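Local structure of hydrogenase maturation factor (Thermoanaerobacter tengcongensis, 3VTH) at residues Gln34-Val42 / Glu52-Ile60; Arg274-Leu285 / Asp368-Glu378. The protein probably transfers the carbamoyl group of carbamoyl phosphate, with ATP, to the C-terminal cysteine of HypE during [NiFe]-hydrogenase maturation. All coordinates share one frame; numbering follows the deposited sequence.

Contact 1. Residues Gln34-Val42 / Glu52-Ile60; sequences QKYNLKGIV and EVEGEEKDI
Lys39 O is approached by two groups of the facing strand: Glu54 N bonds to it at 2.8 Å, and the CA-H of Val53 adds a weaker C-H...O contact. The return bond from Lys39 N to Glu54 O is nearly straight (174° at the hydrogen) and lies in the carbonyl plane. Ile41 and Glu52 repeat this exchange, so Lys39-Glu54 and Ile41-Glu52 are hydrogen-bonded antiparallel pairs enclosing the non-hydrogen-bonded pair Gly40-Val53. Gly40 CA lies only 3.2 Å from Glu52 O, where a CB would collide. Ile41 and Glu52 run side by side, CG1 of the former 3.9 Å from CB of the latter, while Tyr50, Lys88 and Tyr90 hold the Glu52 carboxylate.

Leu38 plugs the corner between strand and helix. Turned beside the backbone N (chi1 -55°), CG holds the fork over the corner, and CD1 meets Val53 CG1 at 3.9 Å while CD2 sits 3.8 Å from Gly55 CA and 3.7 Å from Asp59 CB, with Ile60 CG1 close by. An alanine here would lack both methyls and is likely to open a gap between Val53 and the start of helix 57-69. One water joins the end of helix 25-35 to the start of helix 57-69, giving protons to Asn37 O and Asp59 OD2 and accepting from Glu56 N at 2.9 Å.

Asn37, of positive phi, closes helix 25-35 in a Schellman motif, and Glu56 is the N-cap of the next helix. The hairpin thus links the two helices in the beta-alpha-beta-beta-alpha-beta order of the acylphosphatase fold, the same hairpin carrying the predicted active-site Asn44.

Contact 2. Residues Arg274-Leu285 / Asp368-Glu378; sequences RLLLSQRRPIVL and DSVTSFNAGAE. With APC (diphosphomethylphosphonic acid adenosyl ester), chain F; PO4 (phosphate ion), chain L.
Thr371 N donates to Ile283 O at 2.8 Å, and the strand pair continues with Ile283 N to Ser369 O and Leu285 N to Thr371 O, the ladder of two parallel strands. The Thr371 hydroxyl adds a short bond within its own segment: with OG1 anti to the backbone N (chi1 -161°), it donates to the anti lone pair of Glu378 OE2 at 2.6 Å. That rotation also presents CG2 to the other segment. Arg280 grips a phosphate ion by the edge of its guanidinium, NE to O1 at 2.8 Å and NH2 to O3 at 2.9 Å, both bonds fairly straight (165°); Gly386 O and Gln390 take further guanidinium protons.

Strands 283-287 and 370-374 are neighbours in the large mixed sheet of the YrdC-like domain, and together they line its nucleotide pocket. Leu285 lies over the adenine of the ATP analogue, CD1 3.6 Å from C2, while Val370 CG2 reaches the ribose O4'. The same groups pack on one another: Leu285 CD2 on Val370 CG1, and Ile283 CD1 on Val370 CG2. The Ile283 side chain crosses that of Asp368 at about a right angle, CD1 against CB; the Asp368 carboxylate pairs with Arg385.

On the other face, Pro282 CG presses tightly on Thr371 CG2 at 3.5 Å. Leu275, from helix 270-277, spreads its methyls: CD1 approaches Ser372 O at 3.5 Å and the edge of the Phe373 ring, and CD2 rests 3.7 Å from Glu378 CD, almost equally near both carboxylate oxygens. Outermost, the Arg274 side chain slants past Phe373, NH1 near CE1, with the guanidinium plane turned 80° from the ring.

The two contacts lie in different domains, their centres about 40 Å apart and their nearest atoms about 21 Å apart, and they share no element. Both illustrate how a strand pair is finished by what flanks it. Contact 1 is local and only partly buried: antiparallel neighbours in sequence, far from the centre of the chain, with its polar ends met by lysine, tyrosine and water. Contact 2 joins parallel strands separated by some eighty residues, lies mostly buried near the middle of the chain, and offers Leu285 and Val370 to the nucleotide. Aliphatic groups seat a helix against a sheet in both, but in contact 2 others also meet the adenine and ribose.

Contact 1. Residues Gln34-Val42 / Glu52-Ile60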
loop_
_atom_site.group_PDB
_atom_site.type_symbol
_atom_site.label_atom_id
_atom_site.label_comp_id
_atom_site.label_asym_id
_atom_site.label_seq_id
_atom_site.Cartn_x
_atom_site.Cartn_y
_atom_site.Cartn_z
ATOM N N GLN A 34 -37.306 9.148 9.621
ATOM C CA GLN A 34 -38.534 9.834 9.184
ATOM C C GLN A 34 -39.452 8.879 8.413
ATOM O O GLN A 34 -40.672 8.890 8.587
ATOM C CB GLN A 34 -38.210 11.062 8.328
ATOM C CG GLN A 34 -37.272 12.052 8.985
ATOM C CD GLN A 34 -37.969 13.282 9.520
ATOM O OE1 GLN A 34 -38.544 14.065 8.756
ATOM N NE2 GLN A 34 -37.886 13.491 10.827
ATOM N N LYS A 35 -38.848 8.044 7.578
ATOM C CA LYS A 35 -39.576 7.088 6.747
ATOM C C LYS A 35 -40.393 6.132 7.608
ATOM O O LYS A 35 -41.527 5.798 7.270
ATOM C CB LYS A 35 -38.587 6.282 5.914
ATOM C CG LYS A 35 -39.200 5.448 4.810
ATOM C CD LYS A 35 -38.130 4.573 4.178
ATOM C CE LYS A 35 -38.737 3.528 3.236
ATOM N NZ LYS A 35 -37.657 2.585 2.810
ATOM N N TYR A 36 -39.806 5.688 8.715
ATOM C CA TYR A 36 -40.471 4.746 9.605
ATOM C C TYR A 36 -41.086 5.424 10.830
ATOM O O TYR A 36 -41.331 4.782 11.850
ATOM C CB TYR A 36 -39.497 3.619 9.994
ATOM C CG TYR A 36 -39.037 2.813 8.797
ATOM C CD1 TYR A 36 -39.948 2.052 8.057
ATOM C CD2 TYR A 36 -37.702 2.814 8.401
ATOM C CE1 TYR A 36 -39.534 1.312 6.942
ATOM C CE2 TYR A 36 -37.279 2.081 7.285
ATOM C CZ TYR A 36 -38.207 1.333 6.569
ATOM O OH TYR A 36 -37.801 0.607 5.480
ATOM N N ASN A 37 -41.334 6.725 10.721
ATOM C CA ASN A 37 -42.003 7.476 11.784
ATOM C C ASN A 37 -41.409 7.244 13.173
ATOM O O ASN A 37 -42.134 7.006 14.140
ATOM C CB ASN A 37 -43.511 7.179 11.782
ATOM C CG ASN A 37 -44.172 7.588 10.480
ATOM O OD1 ASN A 37 -44.106 8.751 10.083
ATOM N ND2 ASN A 37 -44.787 6.630 9.793
ATOM N N LEU A 38 -40.086 7.316 13.257
ATOM C CA LEU A 38 -39.396 7.220 14.532
ATOM C C LEU A 38 -38.969 8.598 15.015
ATOM O O LEU A 38 -38.677 9.486 14.223
ATOM C CB LEU A 38 -38.170 6.308 14.420
ATOM C CG LEU A 38 -38.462 4.898 13.892
ATOM C CD1 LEU A 38 -37.160 4.100 13.738
ATOM C CD2 LEU A 38 -39.466 4.144 14.785
ATOM N N LYS A 39 -38.947 8.762 16.330
ATOM C CA LYS A 39 -38.504 9.999 16.956
ATOM C C LYS A 39 -37.211 9.666 17.695
ATOM O O LYS A 39 -36.926 8.493 17.955
ATOM C CB LYS A 39 -39.596 10.492 17.924
ATOM C CG LYS A 39 -40.845 10.992 17.204
ATOM C CD LYS A 39 -42.101 10.621 17.967
ATOM C CE LYS A 39 -43.388 11.105 17.250
ATOM N NZ LYS A 39 -43.465 10.633 15.824
ATOM N N GLY A 40 -36.428 10.677 18.040
ATOM C CA GLY A 40 -35.137 10.429 18.680
ATOM C C GLY A 40 -34.048 11.329 18.146
ATOM O O GLY A 40 -34.330 12.434 17.668
ATOM N N ILE A 41 -32.811 10.844 18.224
ATOM C CA ILE A 41 -31.625 11.621 17.891
ATOM C C ILE A 41 -30.557 10.734 17.263
ATOM O O ILE A 41 -30.525 9.508 17.476
ATOM C CB ILE A 41 -31.043 12.376 19.147
ATOM C CG1 ILE A 41 -30.669 11.384 20.267
ATOM C CG2 ILE A 41 -32.050 13.432 19.657
ATOM C CD1 ILE A 41 -29.754 11.937 21.336
ATOM N N VAL A 42 -29.693 11.354 16.470
ATOM C CA VAL A 42 -28.481 10.701 15.976
ATOM C C VAL A 42 -27.331 11.704 16.066
ATOM O O VAL A 42 -27.526 12.910 15.861
ATOM C CB VAL A 42 -28.644 10.138 14.535
ATOM C CG1 VAL A 42 -28.955 11.244 13.513
ATOM C CG2 VAL A 42 -27.387 9.332 14.086
ATOM N N GLU A 52 -30.616 7.031 19.055
ATOM C CA GLU A 52 -31.750 6.720 19.931
ATOM C C GLU A 52 -33.009 6.842 19.080
ATOM O O GLU A 52 -33.246 7.897 18.474
ATOM C CB GLU A 52 -31.845 7.714 21.090
ATOM C CG GLU A 52 -30.722 7.607 22.122
ATOM C CD GLU A 52 -30.898 8.536 23.332
ATOM O OE1 GLU A 52 -32.023 9.028 23.579
ATOM O OE2 GLU A 52 -29.890 8.767 24.048
ATOM N N VAL A 53 -33.791 5.766 19.003
ATOM C CA VAL A 53 -35.064 5.794 18.263
ATOM C C VAL A 53 -36.199 5.330 19.161
ATOM O O VAL A 53 -36.016 4.417 19.973
ATOM C CB VAL A 53 -35.037 4.941 16.959
ATOM C CG1 VAL A 53 -34.260 5.665 15.854
ATOM C CG2 VAL A 53 -34.434 3.549 17.215
ATOM N N GLU A 54 -37.347 5.994 19.023
ATOM C CA GLU A 54 -38.579 5.644 19.723
ATOM C C GLU A 54 -39.689 5.548 18.698
ATOM O O GLU A 54 -39.842 6.447 17.867
ATOM C CB GLU A 54 -38.966 6.714 20.762
ATOM C CG GLU A 54 -37.816 7.102 21.676
ATOM C CD GLU A 54 -38.214 7.984 22.841
ATOM O OE1 GLU A 54 -37.469 7.944 23.844
ATOM O OE2 GLU A 54 -39.233 8.718 22.767
ATOM N N GLY A 55 -40.433 4.448 18.751
ATOM C CA GLY A 55 -41.651 4.263 17.948
ATOM C C GLY A 55 -42.225 2.862 18.110
ATOM O O GLY A 55 -41.943 2.177 19.102
ATOM N N GLU A 56 -43.039 2.442 17.142
ATOM C CA GLU A 56 -43.557 1.081 17.097
ATOM C C GLU A 56 -42.416 0.110 16.867
ATOM O O GLU A 56 -41.483 0.404 16.110
ATOM C CB GLU A 56 -44.599 0.912 15.987
ATOM C CG GLU A 56 -45.868 1.732 16.164
ATOM C CD GLU A 56 -46.819 1.178 17.219
ATOM O OE1 GLU A 56 -47.741 1.918 17.611
ATOM O OE2 GLU A 56 -46.673 0.007 17.652
ATOM N N GLU A 57 -42.495 -1.048 17.523
ATOM C CA GLU A 57 -41.470 -2.087 17.408
ATOM C C GLU A 57 -41.234 -2.462 15.948
ATOM O O GLU A 57 -40.094 -2.642 15.528
ATOM C CB GLU A 57 -41.876 -3.335 18.197
ATOM C CG GLU A 57 -40.813 -4.446 18.187
ATOM C CD GLU A 57 -41.241 -5.680 18.970
ATOM O OE1 GLU A 57 -40.348 -6.406 19.460
ATOM O OE2 GLU A 57 -42.463 -5.934 19.102
ATOM N N LYS A 58 -42.316 -2.576 15.182
ATOM C CA LYS A 58 -42.219 -2.963 13.774
ATOM C C LYS A 58 -41.426 -1.933 12.958
ATOM O O LYS A 58 -40.657 -2.291 12.070
ATOM C CB LYS A 58 -43.615 -3.189 13.177
ATOM C CG LYS A 58 -44.286 -4.471 13.664
ATOM C CD LYS A 58 -45.645 -4.701 12.998
ATOM C CE LYS A 58 -46.280 -6.013 13.458
ATOM N NZ LYS A 58 -47.546 -6.362 12.733
ATOM N N ASP A 59 -41.617 -0.654 13.274
ATOM C CA ASP A 59 -40.897 0.418 12.595
ATOM C C ASP A 59 -39.414 0.458 12.984
ATOM O O ASP A 59 -38.545 0.662 12.128
ATOM C CB ASP A 59 -41.577 1.751 12.847
ATOM C CG ASP A 59 -42.909 1.875 12.109
ATOM O OD1 ASP A 59 -43.041 1.314 10.993
ATOM O OD2 ASP A 59 -43.824 2.526 12.656
ATOM N N ILE A 60 -39.125 0.229 14.265
ATOM C CA ILE A 60 -37.733 0.114 14.724
ATOM C C ILE A 60 -37.023 -1.042 14.015
ATOM O O ILE A 60 -35.890 -0.885 13.544
ATOM C CB ILE A 60 -37.626 -0.071 16.265
ATOM C CG1 ILE A 60 -38.094 1.190 16.998
ATOM C CG2 ILE A 60 -36.177 -0.403 16.654
ATOM C CD1 ILE A 60 -38.384 0.991 18.486
HETATM O O HOH W 1 -43.331 4.246 14.843
#

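Contact 2. Residues Arg274-Leu285 / Asp368-Glu378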
loop_
_atom_site.group_PDB
_atom_site.type_symbol
_atom_site.label_atom_id
_atom_site.label_comp_id
_atom_site.label_asym_id
_atom_site.label_seq_id
_atom_site.Cartn_x
_atom_site.Cartn_y
_atom_site.Cartn_z
ATOM N N ARG A 274 -12.015 -3.838 -12.123
ATOM C CA ARG A 274 -12.646 -3.519 -10.844
ATOM C C ARG A 274 -11.718 -2.700 -9.934
ATOM O O ARG A 274 -12.164 -1.748 -9.285
ATOM C CB ARG A 274 -13.087 -4.813 -10.153
ATOM C CG ARG A 274 -13.880 -4.635 -8.869
ATOM C CD ARG A 274 -14.039 -6.004 -8.172
ATOM N NE ARG A 274 -13.165 -6.162 -6.999
ATOM C CZ ARG A 274 -11.904 -6.619 -7.002
ATOM N NH1 ARG A 274 -11.277 -6.993 -8.127
ATOM N NH2 ARG A 274 -11.256 -6.707 -5.843
ATOM N N LEU A 275 -10.432 -3.071 -9.889
ATOM C CA LEU A 275 -9.454 -2.340 -9.071
ATOM C C LEU A 275 -9.234 -0.909 -9.581
ATOM O O LEU A 275 -9.153 0.035 -8.785
ATOM C CB LEU A 275 -8.116 -3.092 -8.992
ATOM C CG LEU A 275 -8.128 -4.457 -8.282
ATOM C CD1 LEU A 275 -6.719 -5.068 -8.299
ATOM C CD2 LEU A 275 -8.627 -4.329 -6.834
ATOM N N LEU A 276 -9.141 -0.765 -10.905
ATOM C CA LEU A 276 -8.963 0.554 -11.549
ATOM C C LEU A 276 -10.114 1.512 -11.271
ATOM O O LEU A 276 -9.900 2.693 -10.953
ATOM C CB LEU A 276 -8.825 0.394 -13.060
ATOM C CG LEU A 276 -7.461 -0.035 -13.606
ATOM C CD1 LEU A 276 -7.601 -0.524 -15.061
ATOM C CD2 LEU A 276 -6.488 1.124 -13.497
ATOM N N LEU A 277 -11.327 0.983 -11.387
ATOM C CA LEU A 277 -12.555 1.766 -11.260
ATOM C C LEU A 277 -12.988 2.017 -9.815
ATOM O O LEU A 277 -13.798 2.898 -9.571
ATOM C CB LEU A 277 -13.706 1.099 -12.029
ATOM C CG LEU A 277 -13.642 1.170 -13.570
ATOM C CD1 LEU A 277 -14.612 0.164 -14.174
ATOM C CD2 LEU A 277 -13.944 2.581 -14.120
ATOM N N SER A 278 -12.460 1.245 -8.864
ATOM C CA SER A 278 -12.787 1.463 -7.443
ATOM C C SER A 278 -12.636 2.932 -7.068
ATOM O O SER A 278 -11.722 3.594 -7.550
ATOM C CB SER A 278 -11.844 0.647 -6.558
ATOM O OG SER A 278 -12.117 0.865 -5.173
ATOM N N GLN A 279 -13.502 3.443 -6.190
ATOM C CA GLN A 279 -13.267 4.786 -5.641
ATOM C C GLN A 279 -11.942 4.883 -4.879
ATOM O O GLN A 279 -11.430 5.975 -4.652
ATOM C CB GLN A 279 -14.414 5.231 -4.735
ATOM C CG GLN A 279 -15.630 5.789 -5.465
ATOM C CD GLN A 279 -16.677 6.241 -4.471
ATOM O OE1 GLN A 279 -17.416 5.422 -3.935
ATOM N NE2 GLN A 279 -16.711 7.539 -4.186
ATOM N N ARG A 280 -11.364 3.751 -4.489
ATOM C CA ARG A 280 -10.041 3.823 -3.852
ATOM C C ARG A 280 -9.015 4.403 -4.852
ATOM O O ARG A 280 -8.026 5.023 -4.448
ATOM C CB ARG A 280 -9.621 2.458 -3.301
ATOM C CG ARG A 280 -10.595 1.851 -2.264
ATOM C CD ARG A 280 -10.019 0.539 -1.686
ATOM N NE ARG A 280 -10.945 -0.153 -0.780
ATOM C CZ ARG A 280 -11.046 0.079 0.529
ATOM N NH1 ARG A 280 -10.277 1.007 1.101
ATOM N NH2 ARG A 280 -11.915 -0.623 1.272
ATOM N N ARG A 281 -9.273 4.200 -6.151
ATOM C CA ARG A 281 -8.428 4.710 -7.245
ATOM C C ARG A 281 -6.929 4.532 -7.007
ATOM O O ARG A 281 -6.220 5.528 -6.824
ATOM C CB ARG A 281 -8.755 6.199 -7.531
ATOM C CG ARG A 281 -10.172 6.444 -8.088
ATOM C CD ARG A 281 -10.287 5.950 -9.517
ATOM N NE ARG A 281 -11.632 5.474 -9.889
ATOM C CZ ARG A 281 -12.327 5.887 -10.948
ATOM N NH1 ARG A 281 -11.838 6.820 -11.762
ATOM N NH2 ARG A 281 -13.517 5.354 -11.209
ATOM N N PRO A 282 -6.435 3.274 -7.020
ATOM C CA PRO A 282 -4.996 3.081 -6.976
ATOM C C PRO A 282 -4.375 3.078 -8.375
ATOM O O PRO A 282 -5.091 2.984 -9.392
ATOM C CB PRO A 282 -4.866 1.667 -6.413
ATOM C CG PRO A 282 -6.013 0.951 -7.034
ATOM C CD PRO A 282 -7.146 1.977 -6.977
ATOM N N ILE A 283 -3.046 3.156 -8.402
ATOM C CA ILE A 283 -2.244 2.717 -9.554
ATOM C C ILE A 283 -2.376 1.178 -9.604
ATOM O O ILE A 283 -2.244 0.527 -8.584
ATOM C CB ILE A 283 -0.761 3.084 -9.322
ATOM C CG1 ILE A 283 -0.579 4.619 -9.306
ATOM C CG2 ILE A 283 0.160 2.395 -10.367
ATOM C CD1 ILE A 283 0.673 5.085 -8.560
ATOM N N VAL A 284 -2.685 0.614 -10.778
ATOM C CA VAL A 284 -2.780 -0.834 -10.903
ATOM C C VAL A 284 -1.703 -1.280 -11.886
ATOM O O VAL A 284 -1.585 -0.711 -12.967
ATOM C CB VAL A 284 -4.177 -1.283 -11.426
ATOM C CG1 VAL A 284 -4.271 -2.819 -11.558
ATOM C CG2 VAL A 284 -5.311 -0.740 -10.536
ATOM N N LEU A 285 -0.944 -2.309 -11.512
ATOM C CA LEU A 285 0.088 -2.850 -12.392
ATOM C C LEU A 285 -0.542 -3.798 -13.395
ATOM O O LEU A 285 -1.177 -4.790 -13.023
ATOM C CB LEU A 285 1.200 -3.559 -11.599
ATOM C CG LEU A 285 1.861 -2.699 -10.509
ATOM C CD1 LEU A 285 2.963 -3.483 -9.851
ATOM C CD2 LEU A 285 2.396 -1.352 -11.061
ATOM N N ASP A 368 0.011 7.873 -3.578
ATOM C CA ASP A 368 -0.862 6.967 -4.322
ATOM C C ASP A 368 -0.575 5.520 -3.933
ATOM O O ASP A 368 0.577 5.160 -3.665
ATOM C CB ASP A 368 -0.645 7.124 -5.835
ATOM C CG ASP A 368 -0.968 8.520 -6.335
ATOM O OD1 ASP A 368 -1.755 9.246 -5.667
ATOM O OD2 ASP A 368 -0.403 8.898 -7.395
ATOM N N SER A 369 -1.625 4.707 -3.876
ATOM C CA SER A 369 -1.472 3.267 -3.671
ATOM C C SER A 369 -1.049 2.611 -4.983
ATOM O O SER A 369 -1.299 3.155 -6.058
ATOM C CB SER A 369 -2.789 2.644 -3.202
ATOM O OG SER A 369 -3.081 3.054 -1.881
ATOM N N VAL A 370 -0.374 1.474 -4.874
ATOM C CA VAL A 370 0.009 0.665 -6.022
ATOM C C VAL A 370 -0.479 -0.747 -5.746
ATOM O O VAL A 370 -0.159 -1.332 -4.719
ATOM C CB VAL A 370 1.549 0.659 -6.256
ATOM C CG1 VAL A 370 1.910 -0.190 -7.486
ATOM C CG2 VAL A 370 2.074 2.110 -6.420
ATOM N N THR A 371 -1.269 -1.290 -6.665
ATOM C CA THR A 371 -1.876 -2.597 -6.438
ATOM C C THR A 371 -1.896 -3.441 -7.712
ATOM O O THR A 371 -1.396 -3.013 -8.751
ATOM C CB THR A 371 -3.272 -2.471 -5.811
ATOM O OG1 THR A 371 -3.626 -3.729 -5.210
ATOM C CG2 THR A 371 -4.308 -2.073 -6.879
ATOM N N SER A 372 -2.436 -4.649 -7.613
ATOM C CA SER A 372 -2.434 -5.581 -8.732
ATOM C C SER A 372 -3.423 -6.686 -8.414
ATOM O O SER A 372 -3.900 -6.786 -7.280
ATOM C CB SER A 372 -1.037 -6.211 -8.892
ATOM O OG SER A 372 -0.722 -7.061 -7.775
ATOM N N PHE A 373 -3.703 -7.535 -9.396
ATOM C CA PHE A 373 -4.524 -8.705 -9.153
ATOM C C PHE A 373 -3.768 -9.897 -9.674
ATOM O O PHE A 373 -3.354 -9.913 -10.837
ATOM C CB PHE A 373 -5.898 -8.592 -9.838
ATOM C CG PHE A 373 -6.905 -9.595 -9.326
ATOM C CD1 PHE A 373 -7.738 -9.274 -8.251
ATOM C CD2 PHE A 373 -6.999 -10.862 -9.895
ATOM C CE1 PHE A 373 -8.679 -10.205 -7.762
ATOM C CE2 PHE A 373 -7.930 -11.809 -9.414
ATOM C CZ PHE A 373 -8.767 -11.470 -8.337
ATOM N N ASN A 374 -3.559 -10.889 -8.826
ATOM C CA ASN A 374 -2.810 -12.073 -9.252
ATOM C C ASN A 374 -3.167 -13.271 -8.395
ATOM O O ASN A 374 -3.378 -13.134 -7.192
ATOM C CB ASN A 374 -1.296 -11.797 -9.199
ATOM C CG ASN A 374 -0.469 -12.927 -9.756
ATOM O OD1 ASN A 374 -0.784 -13.491 -10.821
ATOM N ND2 ASN A 374 0.609 -13.280 -9.036
ATOM N N ALA A 375 -3.242 -14.428 -9.040
ATOM C CA ALA A 375 -3.534 -15.706 -8.400
ATOM C C ALA A 375 -4.774 -15.611 -7.527
ATOM O O ALA A 375 -4.741 -15.949 -6.339
ATOM C CB ALA A 375 -2.318 -16.198 -7.599
ATOM N N GLY A 376 -5.849 -15.081 -8.112
ATOM C CA GLY A 376 -7.174 -15.087 -7.486
ATOM C C GLY A 376 -7.454 -14.049 -6.412
ATOM O O GLY A 376 -8.467 -14.142 -5.724
ATOM N N ALA A 377 -6.587 -13.047 -6.264
ATOM C CA ALA A 377 -6.830 -11.998 -5.275
ATOM C C ALA A 377 -6.048 -10.747 -5.603
ATOM O O ALA A 377 -5.083 -10.786 -6.382
ATOM C CB ALA A 377 -6.483 -12.482 -3.843
ATOM N N GLU A 378 -6.486 -9.635 -5.020
ATOM C CA GLU A 378 -5.712 -8.397 -5.062
ATOM C C GLU A 378 -4.393 -8.618 -4.304
ATOM O O GLU A 378 -4.369 -9.269 -3.244
ATOM C CB GLU A 378 -6.497 -7.244 -4.430
ATOM C CG GLU A 378 -5.652 -5.984 -4.246
ATOM C CD GLU A 378 -6.464 -4.742 -3.891
ATOM O OE1 GLU A 378 -7.550 -4.864 -3.279
ATOM O OE2 GLU A 378 -5.986 -3.636 -4.198
HETATM P PG APC F . 10.803 8.819 -5.170
HETATM O O1G APC F . 9.553 9.659 -5.220
HETATM O O2G APC F . 11.559 8.835 -6.476
HETATM O O3G APC F . 11.685 9.081 -3.983
HETATM P PB APC F . 9.030 6.556 -5.381
HETATM O O1B APC F . 7.986 7.069 -4.439
HETATM O O2B APC F . 9.292 5.066 -5.299
HETATM O O3B APC F . 10.415 7.264 -4.970
HETATM P PA APC F . 6.951 7.485 -7.548
HETATM O O1A APC F . 6.928 7.701 -9.043
HETATM O O2A APC F . 6.403 8.601 -6.735
HETATM C C3A APC F . 8.678 7.062 -7.098
HETATM O "O5'" APC F . 6.065 6.201 -7.139
HETATM C "C5'" APC F . 5.487 5.301 -8.079
HETATM C "C4'" APC F . 5.695 3.877 -7.569
HETATM O "O4'" APC F . 4.995 3.009 -8.469
HETATM C "C3'" APC F . 7.177 3.494 -7.617
HETATM O "O3'" APC F . 7.571 2.739 -6.458
HETATM C "C2'" APC F . 7.269 2.593 -8.831
HETATM O "O2'" APC F . 8.392 1.692 -8.770
HETATM C "C1'" APC F . 5.878 1.964 -8.873
HETATM N N9 APC F . 5.646 1.567 -10.257
HETATM C C8 APC F . 5.340 2.369 -11.312
HETATM N N7 APC F . 5.256 1.628 -12.445
HETATM C C5 APC F . 5.516 0.346 -12.109
HETATM C C6 APC F . 5.604 -0.953 -12.811
HETATM N N6 APC F . 5.380 -1.041 -14.139
HETATM N N1 APC F . 5.910 -2.049 -12.081
HETATM C C2 APC F . 6.122 -1.994 -10.750
HETATM N N3 APC F . 6.071 -0.859 -10.034
HETATM C C4 APC F . 5.773 0.313 -10.662
HETATM P P PO4 L . -13.222 -3.081 -1.309
HETATM O O1 PO4 L . -12.897 -1.741 -1.950
HETATM O O2 PO4 L . -12.145 -4.088 -1.680
HETATM O O3 PO4 L . -13.267 -2.984 0.199
HETATM O O4 PO4 L . -14.561 -3.551 -1.839
HETATM O O HOH W 2 -4.410 5.361 -4.510
HETATM O O HOH W 3 -2.661 -6.835 -11.995
#